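Local coordinates for mitochondrial RNA-binding protein 2 (PDB 2GIA) that binds guide RNA together with its partner MRP1 and probably acts as a matchmaker between RNAs during mitochondrial RNA editing in Trypanosoma brucei, at residues 91-96 with 162-167. Residues are numbered along the deposited sequence; the frame is centred on the assembly and turned at random.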
ATOM      1  N   ARG D  91      25.459 -16.113 -13.143  1.00 43.67           N
ATOM      2  CA  ARG D  91      24.857 -14.992 -13.862  1.00 40.35           C
ATOM      3  C   ARG D  91      25.368 -14.920 -15.294  1.00 42.34           C
ATOM      4  O   ARG D  91      26.563 -14.785 -15.546  1.00 44.52           O
ATOM      5  CB  ARG D  91      25.164 -13.709 -13.106  1.00 42.69           C
ATOM      6  CG  ARG D  91      24.576 -12.414 -13.654  1.00 48.80           C
ATOM      7  CD  ARG D  91      24.842 -11.336 -12.609  1.00 52.73           C
ATOM      8  NE  ARG D  91      25.065 -10.006 -13.156  1.00 63.03           N
ATOM      9  CZ  ARG D  91      26.095  -9.663 -13.920  1.00 66.68           C
ATOM     10  NH1 ARG D  91      27.019 -10.556 -14.246  1.00 71.34           N
ATOM     11  NH2 ARG D  91      26.207  -8.416 -14.353  1.00 70.32           N
ATOM     12  N   VAL D  92      24.440 -15.007 -16.229  1.00 36.50           N
ATOM     13  CA  VAL D  92      24.756 -14.986 -17.646  1.00 40.83           C
ATOM     14  C   VAL D  92      24.622 -13.604 -18.242  1.00 43.49           C
ATOM     15  O   VAL D  92      25.442 -13.176 -19.073  1.00 41.10           O
ATOM     16  CB  VAL D  92      23.824 -15.948 -18.415  1.00 43.41           C
ATOM     17  CG1 VAL D  92      23.976 -15.739 -19.907  1.00 55.10           C
ATOM     18  CG2 VAL D  92      24.142 -17.378 -18.049  1.00 50.35           C
ATOM     19  N   VAL D  93      23.591 -12.884 -17.815  1.00 37.58           N
ATOM     20  CA  VAL D  93      23.359 -11.555 -18.353  1.00 40.40           C
ATOM     21  C   VAL D  93      22.560 -10.672 -17.396  1.00 43.99           C
ATOM     22  O   VAL D  93      21.741 -11.171 -16.622  1.00 41.12           O
ATOM     23  CB  VAL D  93      22.640 -11.659 -19.723  1.00 40.60           C
ATOM     24  CG1 VAL D  93      21.281 -12.315 -19.560  1.00 47.70           C
ATOM     25  CG2 VAL D  93      22.527 -10.292 -20.348  1.00 46.11           C
ATOM     26  N   SER D  94      22.818  -9.366 -17.445  1.00 42.02           N
ATOM     27  CA  SER D  94      22.153  -8.407 -16.572  1.00 41.04           C
ATOM     28  C   SER D  94      21.609  -7.229 -17.396  1.00 47.86           C
ATOM     29  O   SER D  94      22.345  -6.584 -18.158  1.00 48.20           O
ATOM     30  CB  SER D  94      23.160  -7.969 -15.506  1.00 39.22           C
ATOM     31  OG  SER D  94      22.739  -6.865 -14.732  1.00 50.37           O
ATOM     32  N   VAL D  95      20.302  -6.987 -17.279  1.00 37.71           N
ATOM     33  CA  VAL D  95      19.614  -5.906 -17.999  1.00 32.58           C
ATOM     34  C   VAL D  95      19.250  -4.795 -17.012  1.00 40.65           C
ATOM     35  O   VAL D  95      18.631  -5.047 -15.961  1.00 30.91           O
ATOM     36  CB  VAL D  95      18.302  -6.409 -18.625  1.00 37.24           C
ATOM     37  CG1 VAL D  95      17.563  -5.246 -19.311  1.00 40.99           C
ATOM     38  CG2 VAL D  95      18.576  -7.539 -19.591  1.00 44.60           C
ATOM     39  N   MET D  96      19.608  -3.564 -17.329  1.00 37.02           N
ATOM     40  CA  MET D  96      19.271  -2.495 -16.418  1.00 40.48           C
ATOM     41  C   MET D  96      18.214  -1.649 -17.053  1.00 39.03           C
ATOM     42  O   MET D  96      18.413  -1.101 -18.125  1.00 35.58           O
ATOM     43  CB  MET D  96      20.489  -1.668 -16.087  1.00 44.44           C
ATOM     44  CG  MET D  96      21.591  -2.478 -15.455  1.00 51.17           C
ATOM     45  SD  MET D  96      22.651  -1.376 -14.499  1.00 78.61           S
ATOM     46  CE  MET D  96      22.998  -0.051 -15.700  1.00 65.87           C
ATOM     47  N   PHE D 162      22.559 -13.882 -26.915  1.00 62.20           N
ATOM     48  CA  PHE D 162      21.982 -14.865 -25.999  1.00 59.36           C
ATOM     49  C   PHE D 162      20.476 -14.612 -25.823  1.00 58.40           C
ATOM     50  O   PHE D 162      20.069 -13.541 -25.362  1.00 53.50           O
ATOM     51  CB  PHE D 162      22.688 -14.819 -24.630  1.00 57.05           C
ATOM     52  CG  PHE D 162      22.092 -15.760 -23.613  1.00 64.35           C
ATOM     53  CD1 PHE D 162      21.966 -17.120 -23.894  1.00 66.35           C
ATOM     54  CD2 PHE D 162      21.625 -15.284 -22.390  1.00 63.39           C
ATOM     55  CE1 PHE D 162      21.379 -17.994 -22.970  1.00 70.71           C
ATOM     56  CE2 PHE D 162      21.037 -16.149 -21.460  1.00 66.41           C
ATOM     57  CZ  PHE D 162      20.913 -17.507 -21.751  1.00 65.65           C
ATOM     58  N   GLU D 163      19.666 -15.598 -26.204  1.00 52.07           N
ATOM     59  CA  GLU D 163      18.218 -15.506 -26.103  1.00 52.98           C
ATOM     60  C   GLU D 163      17.700 -16.213 -24.855  1.00 48.75           C
ATOM     61  O   GLU D 163      18.093 -17.342 -24.560  1.00 43.91           O
ATOM     62  CB  GLU D 163      17.577 -16.125 -27.336  1.00 56.11           C
ATOM     63  CG  GLU D 163      17.617 -15.234 -28.568  1.00 60.53           C
ATOM     64  CD  GLU D 163      17.024 -15.922 -29.792  1.00 68.80           C
ATOM     65  OE1 GLU D 163      16.074 -16.721 -29.622  1.00 73.57           O
ATOM     66  OE2 GLU D 163      17.495 -15.665 -30.921  1.00 69.08           O
ATOM     67  N   TRP D 164      16.812 -15.555 -24.118  1.00 40.28           N
ATOM     68  CA  TRP D 164      16.286 -16.166 -22.903  1.00 35.00           C
ATOM     69  C   TRP D 164      14.857 -15.708 -22.640  1.00 35.18           C
ATOM     70  O   TRP D 164      14.455 -14.641 -23.100  1.00 31.64           O
ATOM     71  CB  TRP D 164      17.190 -15.824 -21.719  1.00 29.62           C
ATOM     72  CG  TRP D 164      17.455 -14.341 -21.532  1.00 42.60           C
ATOM     73  CD1 TRP D 164      18.341 -13.553 -22.234  1.00 37.06           C
ATOM     74  CD2 TRP D 164      16.895 -13.500 -20.509  1.00 38.35           C
ATOM     75  NE1 TRP D 164      18.369 -12.280 -21.697  1.00 41.68           N
ATOM     76  CE2 TRP D 164      17.490 -12.220 -20.649  1.00 38.38           C
ATOM     77  CE3 TRP D 164      15.944 -13.705 -19.500  1.00 33.58           C
ATOM     78  CZ2 TRP D 164      17.169 -11.153 -19.791  1.00 37.27           C
ATOM     79  CZ3 TRP D 164      15.630 -12.647 -18.652  1.00 36.52           C
ATOM     80  CH2 TRP D 164      16.238 -11.384 -18.808  1.00 38.25           C
ATOM     81  N   THR D 165      14.106 -16.527 -21.907  1.00 36.11           N
ATOM     82  CA  THR D 165      12.696 -16.254 -21.583  1.00 36.29           C
ATOM     83  C   THR D 165      12.440 -16.605 -20.126  1.00 36.63           C
ATOM     84  O   THR D 165      12.943 -17.628 -19.646  1.00 30.01           O
ATOM     85  CB  THR D 165      11.720 -17.157 -22.408  1.00 37.61           C
ATOM     86  OG1 THR D 165      11.898 -16.926 -23.806  1.00 39.23           O
ATOM     87  CG2 THR D 165      10.269 -16.840 -22.078  1.00 40.08           C
ATOM     88  N   VAL D 166      11.652 -15.778 -19.431  1.00 29.81           N
ATOM     89  CA  VAL D 166      11.300 -16.074 -18.042  1.00 30.28           C
ATOM     90  C   VAL D 166       9.782 -15.952 -17.937  1.00 29.85           C
ATOM     91  O   VAL D 166       9.223 -14.902 -18.240  1.00 27.82           O
ATOM     92  CB  VAL D 166      11.969 -15.102 -17.034  1.00 27.95           C
ATOM     93  CG1 VAL D 166      11.475 -15.399 -15.605  1.00 27.37           C
ATOM     94  CG2 VAL D 166      13.488 -15.276 -17.072  1.00 28.67           C
ATOM     95  N   GLU D 167       9.128 -17.042 -17.549  1.00 29.66           N
ATOM     96  CA  GLU D 167       7.687 -17.076 -17.382  1.00 31.70           C
ATOM     97  C   GLU D 167       7.375 -16.633 -15.938  1.00 29.56           C
ATOM     98  O   GLU D 167       8.070 -17.014 -14.993  1.00 30.65           O
ATOM     99  CB  GLU D 167       7.141 -18.510 -17.558  1.00 28.72           C
ATOM    100  CG  GLU D 167       7.295 -19.127 -18.967  1.00 36.71           C
ATOM    101  CD  GLU D 167       6.683 -18.270 -20.057  1.00 40.22           C
ATOM    102  OE1 GLU D 167       5.794 -17.431 -19.770  1.00 43.30           O
ATOM    103  OE2 GLU D 167       7.086 -18.434 -21.219  1.00 48.44           O
TER
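F162 and W164, two residues apart on strand 162-167, press their rings against three valines of strand 91-96, an example of how two strands from different sheets, running nearly at right angles, can pack through apolar side chains. The strands run at 80° to one another with axes 9.2 Å apart at their closest, a spacing bridged by apolar contact. V92 meets the phenyl ring through one methyl: CG1, anti to the backbone N (chi1 170°), lies 3.3 Å from CE2 of F162, a tight approach, and the two side chains cross at about a right angle. V93 is shared between the aromatics. CG1 of V93 lies near the plane of the F162 ring at its edge, 4.1 Å from CD2 of F162. The same V93 CG1 approaches the W164 indole obliquely, above the ring plane and displaced toward its rim, 3.6 Å from NE1 of W164. Placing CG1 between the backbone N and carbonyl carbon (chi1 62°) brings this methyl to both rings. Farther along, V95 touches the benzo edge of the indole in its plane, CG2 standing 3.9 Å from CZ2 of W164. A classic beta bulge, in which V92 and V93 both face Y75, helps explain why consecutive valines can point at the opposing strand. The indole N-H of W164 is hydrogen-bonded to OG of S143, and the W164 ring also meets that of Y75. Strand 91-96 borders strand 70-78 in one four-stranded antiparallel sheet, strand 162-167 borders strand 137-145 in the other, and W164 reaches across from its own sheet to L62 on strand 60-67 of the first.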